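Membrane lipoprotein TpN32 (Treponema pallidum, PDB 1XS5) binds L-methionine as a periplasmic-type binding lipoprotein of the NlpA family and probably delivers it for uptake into the cell. Local coordinates at residues A[44-47]-A[48-51]; A[58-61]-A[62-65]; A[223-226]-A[227-231]. All coordinates share one frame; numbering follows the deposited sequence.

Contact 1 of 3, residues A[44-47]-A[48-51]; sequences NEAV and MRGD
Met-48 and Arg-49 close the last regular turns of helix 40-49 on residues 44-47: Met-48 N donates to Asn-44 O (3.0 Å) and Arg-49 N to Glu-45 O (2.9 Å). The pattern then changes. Asp-51 N reaches back five residues to Ala-46 O at 2.9 Å, and Gly-50 N makes a weak bond to Val-47 O. Gly-50 takes a positive phi of 91°, which turns the chain out of the helix, a conformation that glycine, lacking a CB, adopts without strain against the preceding carbonyl oxygen. Arg-49 folds back over the helix end. Its chain bends at chi3 (-56°), laying one guanidinium face over Ala-46 CA, with NH2 3.7 Å from Ala-46 CB and NH1 3.8 Å from Glu-45 CB. In the guanidinium plane, NE and NH2 both grip a single oxygen, Asp-51 OD2, with NH2 at 2.6 Å in a salt bridge. Arg-49 presents its NE/NH2 side to this oxygen, and both nitrogens approach from the same face of the carboxylate, out of its plane. This ties the residue after the turn to the last helical turn. On the inward side the Asn-44 amide oxygen OD1 is hydrogen-bonded to Asn-55, while Met-48 and Val-47 pack on Leu-74 of strand 74-82. The 6→1 bond and the 5→2 bond, with glycine at C-prime, make this a Schellman motif, here ending helix 40-49 ahead of strand 54-59.

Contact 2 of 3, residues A[58-61]-A[62-65]; sequences QHVP and HMQQ. With MET (methionine), chain B.
The methionine pocket and the N-terminal cap of helix 60-70 meet where His-59, the N-cap residue, accepts from His-62 N through its ring atom ND1 (3.2 Å), the donor lying 18° out of the ring plane. A chi1 of 45° sets the His-59 ring between its own backbone N and carbonyl carbon, folding it over the first turn. One face of the ring receives the ligand sulfur, offset toward the rim: SD of the bound methionine is 3.4 Å from His-59 NE2. His-62 supplies a second wall, with the ligand methyl CE 3.6 Å above the centre of its ring. That ring is held by a nearly straight bond, 171° at the hydrogen, from His-62 ND1 to Gln-58 OE1 (3.0 Å), which lies in the ring plane. The bond fixes the ring's rotation, while Gln-58 CB itself touches the ligand CE at 3.6 Å. Met-63 N to His-59 O and Gln-64 N to Val-60 O (2.8 Å) begin the regular helical bonding. Around this turn, His-59 NE2 is hydrogen-bonded to Asn-112 OD1 of helix 110-122, and Tyr-40 meets the His-62 ring edge-to-face. Val-60 and Met-63 pack against strand 198-203, whose Val-199 shares backbone bonds with Gln-58.

Contact 3 of 3, residues A[223-226]-A[227-231]; sequences RVRT and YLKER
At an edge of the Arg-225 guanidinium, close to its plane, lies the Lys-229 ammonium. The second flat group, the Tyr-227 ring, has Val-224 O oblique to it, 3.3 Å from Tyr-227 CB, and on one face Arg-231 CB, one turn further along the same segment, 4.2 Å above the plane and toward the rim. All belong to the alpha-helix 222-231, whose i to i+4 bonds run from Tyr-227 N to Arg-223 O (2.9 Å) through to Glu-230 N to Thr-226 O. The buried side pairs Val-224 with Leu-228, side by side, CG1 to CD1 4.1 Å apart. Leu-228 continues onto Leu-17 of helix 14-26 and Pro-239 of strand 238-239, and Arg-223 stretches to salt bridges with Glu-23 and Glu-24, so the helix is packed and charge-paired against helix 14-26. Lys-229 runs extended over Arg-225 O, to which its own N donates at 3.1 Å, and its NZ ends 4.1 Å from Arg-225 NE. These like charges probably repel mildly. On the solvent side Thr-226 and Glu-230 lie alongside each other. With chi1 at -69°, Thr-226 OG1 sits beside its backbone N and bonds Gly-222 O, while the methyl CG2, anti to that N, touches Glu-230 OE2 at 3.4 Å.

From the N terminus, the three contacts follow in series, each a local contact between adjoining segments, none nested in or crossing another. Contact 1 ends helix 40-49 and passes the chain to strand 54-59; contact 2 opens where that strand runs into helix 60-70, at the ligand. These two touch: Asn-44 OD1 lies 3.0 Å from Gln-58 NE2, a probable hydrogen bond, so helix 40-49 backs the residue that steadies a pocket histidine. Contact 3 comes much later, in helix 222-231, its centre about 24 Å from that of contact 2 and about 30 Å from that of contact 1. It packs on helix 14-26 and strand 238-239, an end strand of the six-stranded sheet that also includes strand 54-59.

Contact 1 of 3, residues A[44-47]-A[48-51]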
loop_
_atom_site.group_PDB
_atom_site.type_symbol
_atom_site.label_atom_id
_atom_site.label_comp_id
_atom_site.label_asym_id
_atom_site.label_seq_id
_atom_site.Cartn_x
_atom_site.Cartn_y
_atom_site.Cartn_z
ATOM N N ASN A 44 -2.750 13.026 1.643
ATOM C CA ASN A 44 -2.519 13.363 3.046
ATOM C C ASN A 44 -2.625 14.868 3.318
ATOM O O ASN A 44 -3.116 15.274 4.374
ATOM C CB ASN A 44 -1.158 12.813 3.520
ATOM C CG ASN A 44 -1.240 11.321 3.898
ATOM O OD1 ASN A 44 -2.272 10.854 4.344
ATOM N ND2 ASN A 44 -0.129 10.593 3.739
ATOM N N GLU A 45 -2.179 15.689 2.375
ATOM C CA GLU A 45 -2.291 17.122 2.564
ATOM C C GLU A 45 -3.777 17.537 2.582
ATOM O O GLU A 45 -4.146 18.484 3.275
ATOM C CB GLU A 45 -1.555 17.863 1.445
ATOM C CG GLU A 45 -0.048 17.681 1.488
ATOM C CD GLU A 45 0.712 18.539 0.450
ATOM O OE1 GLU A 45 0.154 18.846 -0.636
ATOM O OE2 GLU A 45 1.887 18.893 0.716
ATOM N N ALA A 46 -4.644 16.826 1.847
ATOM C CA ALA A 46 -6.064 17.217 1.813
ATOM C C ALA A 46 -6.702 16.907 3.153
ATOM O O ALA A 46 -7.609 17.642 3.612
ATOM C CB ALA A 46 -6.836 16.501 0.677
ATOM N N VAL A 47 -6.285 15.811 3.779
ATOM C CA VAL A 47 -6.826 15.523 5.117
ATOM C C VAL A 47 -6.261 16.600 6.108
ATOM O O VAL A 47 -6.999 17.132 6.946
ATOM C CB VAL A 47 -6.419 14.100 5.615
ATOM C CG1 VAL A 47 -6.717 13.973 7.153
ATOM C CG2 VAL A 47 -7.203 13.005 4.842
ATOM N N MET A 48 -4.982 16.941 6.003
ATOM C CA MET A 48 -4.421 17.951 6.915
ATOM C C MET A 48 -5.124 19.318 6.768
ATOM O O MET A 48 -5.353 19.989 7.777
ATOM C CB MET A 48 -2.904 18.138 6.713
ATOM C CG MET A 48 -2.025 17.038 7.346
ATOM S SD MET A 48 -2.331 16.810 9.159
ATOM C CE MET A 48 -1.805 18.465 9.792
ATOM N N ARG A 49 -5.448 19.736 5.533
ATOM C CA ARG A 49 -6.136 21.029 5.312
ATOM C C ARG A 49 -7.606 20.950 5.705
ATOM O O ARG A 49 -8.251 21.984 5.892
ATOM C CB ARG A 49 -6.149 21.481 3.824
ATOM C CG ARG A 49 -4.837 21.798 3.190
ATOM C CD ARG A 49 -5.056 22.508 1.831
ATOM N NE ARG A 49 -5.900 21.706 0.958
ATOM C CZ ARG A 49 -5.457 20.688 0.221
ATOM N NH1 ARG A 49 -4.177 20.361 0.239
ATOM N NH2 ARG A 49 -6.303 19.972 -0.505
ATOM N N GLY A 50 -8.149 19.741 5.801
ATOM C CA GLY A 50 -9.558 19.592 6.125
ATOM C C GLY A 50 -10.517 19.523 4.937
ATOM O O GLY A 50 -11.742 19.627 5.098
ATOM N N ASP A 51 -9.980 19.356 3.726
ATOM C CA ASP A 51 -10.822 19.258 2.530
ATOM C C ASP A 51 -11.605 17.955 2.522
ATOM O O ASP A 51 -12.671 17.876 1.924
ATOM C CB ASP A 51 -9.967 19.346 1.266
ATOM C CG ASP A 51 -9.434 20.738 1.037
ATOM O OD1 ASP A 51 -9.874 21.674 1.768
ATOM O OD2 ASP A 51 -8.597 20.902 0.111
#

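Contact 2 of 3, residues A[58-61]-A[62-65]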
loop_
_atom_site.group_PDB
_atom_site.type_symbol
_atom_site.label_atom_id
_atom_site.label_comp_id
_atom_site.label_asym_id
_atom_site.label_seq_id
_atom_site.Cartn_x
_atom_site.Cartn_y
_atom_site.Cartn_z
ATOM N N GLN A 58 -3.025 4.070 2.469
ATOM C CA GLN A 58 -1.661 3.826 2.902
ATOM C C GLN A 58 -1.552 2.941 4.136
ATOM O O GLN A 58 -2.572 2.610 4.757
ATOM C CB GLN A 58 -1.027 5.181 3.249
ATOM C CG GLN A 58 -1.569 5.767 4.622
ATOM C CD GLN A 58 -1.395 7.297 4.794
ATOM O OE1 GLN A 58 -0.303 7.820 4.754
ATOM N NE2 GLN A 58 -2.485 7.981 4.988
ATOM N N HIS A 59 -0.304 2.607 4.485
ATOM C CA HIS A 59 -0.054 1.841 5.709
ATOM C C HIS A 59 0.576 2.805 6.760
ATOM O O HIS A 59 0.900 3.956 6.439
ATOM C CB HIS A 59 0.839 0.619 5.414
ATOM C CG HIS A 59 2.014 0.902 4.533
ATOM N ND1 HIS A 59 3.014 1.790 4.863
ATOM C CD2 HIS A 59 2.381 0.354 3.356
ATOM C CE1 HIS A 59 3.947 1.773 3.933
ATOM N NE2 HIS A 59 3.585 0.904 3.007
ATOM N N VAL A 60 0.738 2.364 8.014
ATOM C CA VAL A 60 1.275 3.263 9.019
ATOM C C VAL A 60 2.693 3.831 8.778
ATOM O O VAL A 60 2.934 5.013 9.054
ATOM C CB VAL A 60 1.150 2.639 10.464
ATOM C CG1 VAL A 60 1.799 3.572 11.478
ATOM C CG2 VAL A 60 -0.340 2.496 10.830
ATOM N N PRO A 61 3.654 3.002 8.293
ATOM C CA PRO A 61 4.991 3.545 8.043
ATOM C C PRO A 61 4.926 4.707 7.027
ATOM O O PRO A 61 5.658 5.672 7.136
ATOM C CB PRO A 61 5.768 2.335 7.491
ATOM C CG PRO A 61 5.214 1.195 8.301
ATOM C CD PRO A 61 3.682 1.514 8.285
ATOM N N HIS A 62 4.038 4.612 6.043
ATOM C CA HIS A 62 3.913 5.684 5.060
ATOM C C HIS A 62 3.365 6.964 5.717
ATOM O O HIS A 62 3.852 8.042 5.468
ATOM C CB HIS A 62 3.018 5.232 3.896
ATOM C CG HIS A 62 2.896 6.260 2.816
ATOM N ND1 HIS A 62 1.949 7.258 2.845
ATOM C CD2 HIS A 62 3.652 6.487 1.721
ATOM C CE1 HIS A 62 2.124 8.053 1.803
ATOM N NE2 HIS A 62 3.158 7.609 1.110
ATOM N N MET A 63 2.344 6.812 6.541
ATOM C CA MET A 63 1.714 7.904 7.270
ATOM C C MET A 63 2.759 8.570 8.185
ATOM O O MET A 63 2.838 9.818 8.278
ATOM C CB MET A 63 0.571 7.335 8.124
ATOM C CG MET A 63 -0.278 8.402 8.779
ATOM S SD MET A 63 -1.381 7.724 10.024
ATOM C CE MET A 63 -0.183 7.250 11.346
ATOM N N GLN A 64 3.553 7.733 8.865
ATOM C CA GLN A 64 4.612 8.254 9.746
ATOM C C GLN A 64 5.619 9.040 8.967
ATOM O O GLN A 64 6.025 10.123 9.394
ATOM C CB GLN A 64 5.287 7.110 10.530
ATOM C CG GLN A 64 4.311 6.551 11.561
ATOM C CD GLN A 64 4.786 5.287 12.260
ATOM O OE1 GLN A 64 5.596 4.523 11.715
ATOM N NE2 GLN A 64 4.255 5.040 13.471
ATOM N N GLN A 65 6.021 8.521 7.810
ATOM C CA GLN A 65 6.954 9.237 6.967
ATOM C C GLN A 65 6.348 10.604 6.631
ATOM O O GLN A 65 7.033 11.635 6.717
ATOM C CB GLN A 65 7.215 8.437 5.672
ATOM C CG GLN A 65 8.427 8.865 4.812
ATOM C CD GLN A 65 8.275 10.224 4.127
ATOM O OE1 GLN A 65 7.193 10.578 3.617
ATOM N NE2 GLN A 65 9.375 10.993 4.093
HETATM N N MET B . -1.787 -0.204 -0.935
HETATM C CA MET B . -0.320 0.072 -0.716
HETATM C C MET B . 0.450 -1.126 -0.118
HETATM O O MET B . 1.549 -1.460 -0.627
HETATM C CB MET B . -0.138 1.284 0.224
HETATM C CG MET B . 1.293 1.779 0.239
HETATM S SD MET B . 1.590 3.171 1.352
HETATM C CE MET B . 0.931 4.523 0.288
HETATM O OXT MET B . -0.058 -1.716 0.862
#

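Contact 3 of 3, residues A[223-226]-A[227-231]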
loop_
_atom_site.group_PDB
_atom_site.type_symbol
_atom_site.label_atom_id
_atom_site.label_comp_id
_atom_site.label_asym_id
_atom_site.label_seq_id
_atom_site.Cartn_x
_atom_site.Cartn_y
_atom_site.Cartn_z
ATOM N N ARG A 223 -19.318 -8.019 5.921
ATOM C CA ARG A 223 -19.541 -7.926 4.477
ATOM C C ARG A 223 -18.231 -7.622 3.681
ATOM O O ARG A 223 -18.005 -8.117 2.555
ATOM C CB ARG A 223 -20.554 -6.834 4.211
ATOM C CG ARG A 223 -20.889 -6.695 2.761
ATOM C CD ARG A 223 -21.927 -5.623 2.586
ATOM N NE ARG A 223 -22.169 -5.341 1.173
ATOM C CZ ARG A 223 -22.912 -4.324 0.735
ATOM N NH1 ARG A 223 -23.497 -3.498 1.606
ATOM N NH2 ARG A 223 -23.037 -4.114 -0.568
ATOM N N VAL A 224 -17.378 -6.775 4.242
ATOM C CA VAL A 224 -16.136 -6.483 3.534
ATOM C C VAL A 224 -15.236 -7.706 3.624
ATOM O O VAL A 224 -14.677 -8.137 2.615
ATOM C CB VAL A 224 -15.449 -5.230 4.115
ATOM C CG1 VAL A 224 -13.915 -5.279 3.900
ATOM C CG2 VAL A 224 -16.035 -4.006 3.423
ATOM N N ARG A 225 -15.123 -8.278 4.822
ATOM C CA ARG A 225 -14.298 -9.476 5.026
ATOM C C ARG A 225 -14.738 -10.594 4.078
ATOM O O ARG A 225 -13.922 -11.335 3.492
ATOM C CB ARG A 225 -14.412 -9.964 6.464
ATOM C CG ARG A 225 -13.791 -9.041 7.486
ATOM C CD ARG A 225 -13.476 -9.829 8.733
ATOM N NE ARG A 225 -14.675 -10.501 9.223
ATOM C CZ ARG A 225 -15.578 -9.925 10.016
ATOM N NH1 ARG A 225 -15.408 -8.670 10.424
ATOM N NH2 ARG A 225 -16.664 -10.592 10.384
ATOM N N THR A 226 -16.043 -10.705 3.910
ATOM C CA THR A 226 -16.596 -11.721 3.039
ATOM C C THR A 226 -16.214 -11.425 1.617
ATOM O O THR A 226 -15.771 -12.313 0.882
ATOM C CB THR A 226 -18.110 -11.766 3.233
ATOM O OG1 THR A 226 -18.364 -12.298 4.540
ATOM C CG2 THR A 226 -18.794 -12.603 2.157
ATOM N N TYR A 227 -16.376 -10.169 1.219
ATOM C CA TYR A 227 -16.004 -9.751 -0.139
ATOM C C TYR A 227 -14.516 -10.024 -0.479
ATOM O O TYR A 227 -14.174 -10.483 -1.563
ATOM C CB TYR A 227 -16.251 -8.241 -0.311
ATOM C CG TYR A 227 -15.723 -7.668 -1.620
ATOM C CD1 TYR A 227 -16.324 -7.967 -2.845
ATOM C CD2 TYR A 227 -14.604 -6.835 -1.628
ATOM C CE1 TYR A 227 -15.822 -7.440 -4.048
ATOM C CE2 TYR A 227 -14.093 -6.318 -2.813
ATOM C CZ TYR A 227 -14.692 -6.612 -4.007
ATOM O OH TYR A 227 -14.148 -6.067 -5.156
ATOM N N LEU A 228 -13.630 -9.694 0.448
ATOM C CA LEU A 228 -12.206 -9.868 0.195
ATOM C C LEU A 228 -11.838 -11.331 0.008
ATOM O O LEU A 228 -11.223 -11.695 -1.004
ATOM C CB LEU A 228 -11.416 -9.250 1.338
ATOM C CG LEU A 228 -11.454 -7.714 1.317
ATOM C CD1 LEU A 228 -10.595 -7.215 2.439
ATOM C CD2 LEU A 228 -10.950 -7.170 -0.048
ATOM N N LYS A 229 -12.218 -12.166 0.978
ATOM C CA LYS A 229 -11.929 -13.591 0.924
ATOM C C LYS A 229 -12.426 -14.222 -0.362
ATOM O O LYS A 229 -11.778 -15.122 -0.918
ATOM C CB LYS A 229 -12.541 -14.304 2.135
ATOM C CG LYS A 229 -11.904 -13.843 3.442
ATOM C CD LYS A 229 -12.692 -14.325 4.652
ATOM C CE LYS A 229 -12.279 -13.546 5.899
ATOM N NZ LYS A 229 -13.330 -13.619 6.972
ATOM N N GLU A 230 -13.552 -13.733 -0.866
ATOM C CA GLU A 230 -14.100 -14.304 -2.092
ATOM C C GLU A 230 -13.500 -13.794 -3.388
ATOM O O GLU A 230 -13.386 -14.558 -4.349
ATOM C CB GLU A 230 -15.624 -14.120 -2.149
ATOM C CG GLU A 230 -16.400 -15.095 -1.261
ATOM C CD GLU A 230 -17.915 -15.051 -1.497
ATOM O OE1 GLU A 230 -18.370 -15.477 -2.599
ATOM O OE2 GLU A 230 -18.647 -14.591 -0.581
ATOM N N ARG A 231 -13.134 -12.510 -3.430
ATOM C CA ARG A 231 -12.585 -11.937 -4.654
ATOM C C ARG A 231 -11.079 -12.144 -4.824
ATOM O O ARG A 231 -10.581 -12.164 -5.942
ATOM C CB ARG A 231 -12.858 -10.436 -4.725
ATOM C CG ARG A 231 -12.531 -9.900 -6.088
ATOM C CD ARG A 231 -12.642 -8.406 -6.179
ATOM N NE ARG A 231 -12.384 -7.961 -7.554
ATOM C CZ ARG A 231 -12.194 -6.692 -7.921
ATOM N NH1 ARG A 231 -12.228 -5.710 -7.020
ATOM N NH2 ARG A 231 -11.964 -6.400 -9.196
#